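Local coordinates for lysosome-associated membrane glycoprotein 3 (Homo sapiens, PDB 4AKM) that takes part in the fusion of lysosomes with autophagosomes and in the unfolded protein response, as a glycoprotein of the lysosomal membrane, at residues A[97-109]-A[120-132]. Numbering follows the deposited sequence.
Unlike the reference sequence in segment 97-109: Val97 (reference Ile).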
loop_
_atom_site.group_PDB
_atom_site.type_symbol
_atom_site.label_atom_id
_atom_site.label_comp_id
_atom_site.label_asym_id
_atom_site.label_seq_id
_atom_site.Cartn_x
_atom_site.Cartn_y
_atom_site.Cartn_z
ATOM N N VAL A 97 19.390 5.021 -3.836
ATOM C CA VAL A 97 18.168 4.673 -3.130
ATOM C C VAL A 97 17.254 5.900 -3.058
ATOM O O VAL A 97 17.669 6.980 -2.636
ATOM C CB VAL A 97 18.421 4.083 -1.717
ATOM C CG1 VAL A 97 19.050 2.704 -1.823
ATOM C CG2 VAL A 97 19.280 5.012 -0.867
ATOM N N TYR A 98 16.021 5.731 -3.517
ATOM C CA TYR A 98 14.992 6.749 -3.406
ATOM C C TYR A 98 14.027 6.323 -2.319
ATOM O O TYR A 98 13.707 5.146 -2.193
ATOM C CB TYR A 98 14.241 6.895 -4.727
ATOM C CG TYR A 98 15.102 7.373 -5.872
ATOM C CD1 TYR A 98 15.266 8.731 -6.122
ATOM C CD2 TYR A 98 15.748 6.469 -6.705
ATOM C CE1 TYR A 98 16.053 9.174 -7.168
ATOM C CE2 TYR A 98 16.532 6.901 -7.752
ATOM C CZ TYR A 98 16.683 8.256 -7.980
ATOM O OH TYR A 98 17.467 8.696 -9.025
ATOM N N GLN A 99 13.553 7.272 -1.531
ATOM C CA GLN A 99 12.584 6.921 -0.513
ATOM C C GLN A 99 11.718 8.092 -0.095
ATOM O O GLN A 99 12.003 9.246 -0.416
ATOM C CB GLN A 99 13.267 6.298 0.702
ATOM C CG GLN A 99 14.347 7.141 1.318
ATOM C CD GLN A 99 14.758 6.605 2.663
ATOM O OE1 GLN A 99 13.910 6.309 3.504
ATOM N NE2 GLN A 99 16.062 6.454 2.872
ATOM N N GLY A 100 10.640 7.785 0.613
ATOM C CA GLY A 100 9.744 8.845 1.023
ATOM C C GLY A 100 8.577 8.355 1.839
ATOM O O GLY A 100 8.168 7.196 1.730
ATOM N N ILE A 101 8.042 9.247 2.665
ATOM C CA ILE A 101 6.917 8.914 3.520
ATOM C C ILE A 101 5.908 10.043 3.512
ATOM O O ILE A 101 6.264 11.211 3.646
ATOM C CB ILE A 101 7.352 8.659 4.987
ATOM C CG1 ILE A 101 8.399 7.545 5.068
ATOM C CG2 ILE A 101 6.148 8.324 5.861
ATOM C CD1 ILE A 101 8.561 6.954 6.455
ATOM N N LYS A 102 4.648 9.681 3.324
ATOM C CA LYS A 102 3.539 10.589 3.537
ATOM C C LYS A 102 2.922 10.233 4.874
ATOM O O LYS A 102 2.456 9.096 5.084
ATOM C CB LYS A 102 2.520 10.460 2.412
ATOM C CG LYS A 102 2.666 11.520 1.345
ATOM C CD LYS A 102 1.910 12.772 1.740
ATOM C CE LYS A 102 1.577 13.612 0.515
ATOM N NZ LYS A 102 0.380 14.467 0.744
ATOM N N HIS A 103 2.926 11.213 5.772
ATOM C CA HIS A 103 2.674 10.962 7.179
ATOM C C HIS A 103 1.232 11.113 7.634
ATOM O O HIS A 103 0.734 10.291 8.410
ATOM C CB HIS A 103 3.587 11.840 8.032
ATOM C CG HIS A 103 4.980 11.315 8.144
ATOM N ND1 HIS A 103 5.995 11.710 7.300
ATOM C CD2 HIS A 103 5.524 10.405 8.987
ATOM C CE1 HIS A 103 7.108 11.079 7.628
ATOM N NE2 HIS A 103 6.847 10.279 8.648
ATOM N N ALA A 104 0.561 12.160 7.176
ATOM C CA ALA A 104 -0.747 12.488 7.732
ATOM C C ALA A 104 -1.808 12.517 6.659
ATOM O O ALA A 104 -2.315 13.582 6.310
ATOM C CB ALA A 104 -0.694 13.826 8.458
ATOM N N VAL A 105 -2.150 11.344 6.140
ATOM C CA VAL A 105 -3.086 11.264 5.025
ATOM C C VAL A 105 -4.326 10.461 5.384
ATOM O O VAL A 105 -4.282 9.570 6.232
ATOM C CB VAL A 105 -2.422 10.646 3.780
ATOM C CG1 VAL A 105 -1.259 11.512 3.316
ATOM C CG2 VAL A 105 -1.949 9.229 4.074
ATOM N N VAL A 106 -5.439 10.800 4.747
ATOM C CA VAL A 106 -6.642 9.996 4.863
ATOM C C VAL A 106 -6.913 9.370 3.502
ATOM O O VAL A 106 -7.287 10.055 2.546
ATOM C CB VAL A 106 -7.841 10.827 5.343
ATOM C CG1 VAL A 106 -9.142 10.098 5.054
ATOM C CG2 VAL A 106 -7.710 11.115 6.829
ATOM N N MET A 107 -6.709 8.059 3.423
ATOM C CA MET A 107 -6.675 7.386 2.136
ATOM C C MET A 107 -7.421 6.060 2.158
ATOM O O MET A 107 -7.226 5.237 3.054
ATOM C CB MET A 107 -5.226 7.170 1.702
ATOM C CG MET A 107 -5.083 6.730 0.265
ATOM S SD MET A 107 -3.370 6.551 -0.238
ATOM C CE MET A 107 -3.569 6.419 -2.013
ATOM N N PHE A 108 -8.268 5.871 1.153
ATOM C CA PHE A 108 -9.112 4.687 1.033
ATOM C C PHE A 108 -9.971 4.528 2.276
ATOM O O PHE A 108 -10.166 3.416 2.757
ATOM C CB PHE A 108 -8.289 3.408 0.827
ATOM C CG PHE A 108 -7.495 3.374 -0.451
ATOM C CD1 PHE A 108 -7.455 4.462 -1.309
ATOM C CD2 PHE A 108 -6.797 2.231 -0.799
ATOM C CE1 PHE A 108 -6.720 4.414 -2.477
ATOM C CE2 PHE A 108 -6.064 2.175 -1.964
ATOM C CZ PHE A 108 -6.025 3.267 -2.807
ATOM N N GLN A 109 -10.467 5.639 2.807
ATOM C CA GLN A 109 -11.273 5.589 4.023
ATOM C C GLN A 109 -12.561 4.789 3.805
ATOM O O GLN A 109 -13.296 5.026 2.845
ATOM C CB GLN A 109 -11.589 6.997 4.530
ATOM C CG GLN A 109 -12.195 7.020 5.930
ATOM C CD GLN A 109 -12.548 8.422 6.392
ATOM O OE1 GLN A 109 -12.542 9.369 5.604
ATOM N NE2 GLN A 109 -12.858 8.561 7.677
ATOM N N SER A 120 -9.564 1.353 -10.133
ATOM C CA SER A 120 -9.011 2.522 -10.806
ATOM C C SER A 120 -7.677 2.918 -10.188
ATOM O O SER A 120 -7.528 2.908 -8.961
ATOM C CB SER A 120 -9.988 3.703 -10.732
ATOM O OG SER A 120 -11.300 3.323 -11.122
ATOM N N GLU A 121 -6.726 3.285 -11.044
ATOM C CA GLU A 121 -5.388 3.672 -10.611
ATOM C C GLU A 121 -5.384 4.801 -9.590
ATOM O O GLU A 121 -5.871 5.900 -9.866
ATOM C CB GLU A 121 -4.541 4.099 -11.803
ATOM C CG GLU A 121 -3.259 4.790 -11.390
ATOM C CD GLU A 121 -2.532 5.432 -12.547
ATOM O OE1 GLU A 121 -2.040 4.690 -13.425
ATOM O OE2 GLU A 121 -2.451 6.680 -12.573
ATOM N N GLN A 122 -4.818 4.525 -8.415
ATOM C CA GLN A 122 -4.656 5.545 -7.383
ATOM C C GLN A 122 -3.191 5.923 -7.243
ATOM O O GLN A 122 -2.303 5.111 -7.485
ATOM C CB GLN A 122 -5.226 5.077 -6.042
ATOM C CG GLN A 122 -6.736 4.873 -6.044
ATOM C CD GLN A 122 -7.505 6.121 -6.455
ATOM O OE1 GLN A 122 -7.785 6.332 -7.639
ATOM N NE2 GLN A 122 -7.856 6.950 -5.475
ATOM N N SER A 123 -2.944 7.160 -6.838
ATOM C CA SER A 123 -1.600 7.712 -6.866
ATOM C C SER A 123 -1.298 8.577 -5.656
ATOM O O SER A 123 -2.179 9.251 -5.119
ATOM C CB SER A 123 -1.411 8.541 -8.133
ATOM O OG SER A 123 -0.379 9.493 -7.961
ATOM N N LEU A 124 -0.036 8.569 -5.246
ATOM C CA LEU A 124 0.401 9.379 -4.121
ATOM C C LEU A 124 1.866 9.779 -4.278
ATOM O O LEU A 124 2.729 8.923 -4.488
ATOM C CB LEU A 124 0.216 8.597 -2.829
ATOM C CG LEU A 124 0.362 9.431 -1.564
ATOM C CD1 LEU A 124 -0.749 10.466 -1.522
ATOM C CD2 LEU A 124 0.342 8.539 -0.332
ATOM N N GLN A 125 2.150 11.076 -4.192
ATOM C CA GLN A 125 3.540 11.525 -4.163
ATOM C C GLN A 125 4.093 11.330 -2.759
ATOM O O GLN A 125 3.589 11.918 -1.802
ATOM C CB GLN A 125 3.674 12.988 -4.597
ATOM C CG GLN A 125 3.715 13.200 -6.102
ATOM C CD GLN A 125 5.124 13.205 -6.675
ATOM O OE1 GLN A 125 6.054 12.656 -6.089
ATOM N NE2 GLN A 125 5.284 13.838 -7.833
ATOM N N LEU A 126 5.119 10.493 -2.638
ATOM C CA LEU A 126 5.716 10.195 -1.336
ATOM C C LEU A 126 6.808 11.200 -0.988
ATOM O O LEU A 126 6.814 11.776 0.099
ATOM C CB LEU A 126 6.258 8.765 -1.309
ATOM C CG LEU A 126 5.217 7.688 -1.615
ATOM C CD1 LEU A 126 5.802 6.310 -1.420
ATOM C CD2 LEU A 126 3.961 7.871 -0.767
ATOM N N SER A 127 7.732 11.397 -1.924
ATOM C CA SER A 127 8.711 12.467 -1.843
ATOM C C SER A 127 8.532 13.327 -3.080
ATOM O O SER A 127 7.507 13.251 -3.752
ATOM C CB SER A 127 10.129 11.908 -1.802
ATOM O OG SER A 127 10.479 11.333 -3.048
ATOM N N ALA A 128 9.530 14.144 -3.383
ATOM C CA ALA A 128 9.485 14.994 -4.565
ATOM C C ALA A 128 9.814 14.208 -5.834
ATOM O O ALA A 128 9.455 14.616 -6.934
ATOM C CB ALA A 128 10.442 16.159 -4.398
ATOM N N HIS A 129 10.504 13.083 -5.672
ATOM C CA HIS A 129 10.925 12.267 -6.807
ATOM C C HIS A 129 10.270 10.892 -6.783
ATOM O O HIS A 129 10.301 10.162 -7.766
ATOM C CB HIS A 129 12.445 12.074 -6.811
ATOM C CG HIS A 129 13.220 13.353 -6.842
ATOM N ND1 HIS A 129 13.737 13.935 -5.705
ATOM C CD2 HIS A 129 13.569 14.161 -7.872
ATOM C CE1 HIS A 129 14.372 15.047 -6.032
ATOM N NE2 HIS A 129 14.284 15.208 -7.341
ATOM N N LEU A 130 9.703 10.528 -5.644
ATOM C CA LEU A 130 9.164 9.188 -5.489
ATOM C C LEU A 130 7.653 9.210 -5.372
ATOM O O LEU A 130 7.079 9.956 -4.584
ATOM C CB LEU A 130 9.794 8.469 -4.288
ATOM C CG LEU A 130 9.244 7.064 -4.019
ATOM C CD1 LEU A 130 9.545 6.120 -5.172
ATOM C CD2 LEU A 130 9.762 6.507 -2.706
ATOM N N GLN A 131 7.021 8.358 -6.164
ATOM C CA GLN A 131 5.578 8.299 -6.242
ATOM C C GLN A 131 5.167 6.838 -6.168
ATOM O O GLN A 131 5.874 5.966 -6.658
ATOM C CB GLN A 131 5.136 8.903 -7.571
ATOM C CG GLN A 131 3.665 9.171 -7.697
ATOM C CD GLN A 131 3.328 9.824 -9.017
ATOM O OE1 GLN A 131 4.129 9.803 -9.958
ATOM N NE2 GLN A 131 2.143 10.419 -9.097
ATOM N N VAL A 132 4.036 6.563 -5.534
ATOM C CA VAL A 132 3.496 5.213 -5.546
ATOM C C VAL A 132 2.129 5.210 -6.238
ATOM O O VAL A 132 1.348 6.148 -6.086
ATOM C CB VAL A 132 3.435 4.598 -4.118
ATOM C CG1 VAL A 132 2.559 5.426 -3.199
ATOM C CG2 VAL A 132 2.960 3.156 -4.166
#
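Leu130 lays CD2 against the backbone of 97-109, 3.6 Å from Gln99 CA, carried there by a first torsion that sets CG anti to the backbone N (chi1 178°). The segments meet by apolar packing, with no hydrogen bond between them. Gly100, with no side chain, lets the chain come close here: its CA lies 4.7 Å from Ser127 CA, and Leu126 CB packs against its carbonyl. Leu124 reaches across with CD2, 4.0 Å from Lys102 CB and 4.2 Å from Met107 SD; the unbranched Met107 chain, extended at all three torsions, carries its sulfur there. Lys102, bent at chi2 (-86°), runs its methylenes past the Gln125 carbonyl, an aliphatic stem suited to this partly exposed border. Further along, the aliphatic part of Gln122 offers an apolar surface to the Phe108 ring, which also stacks on Phe116: CG packs 3.6 Å from Phe108 CE1, with CB at the ring's edge, in its plane.

The turn between the strands of 120-132 is held from within. Ser127 OG accepts from His129 N and, at 2.8 Å, from Leu130 N, forming an ST turn and ST motif, while Leu130 O receives Leu126 N and Ser127 N.

In this membrane-proximal luminal domain, a beta prism, the contact joins two antiparallel sheets: strand 97-110 edges one, beside 80-90, and hairpin 122-135 belongs to the other, alongside 14-27.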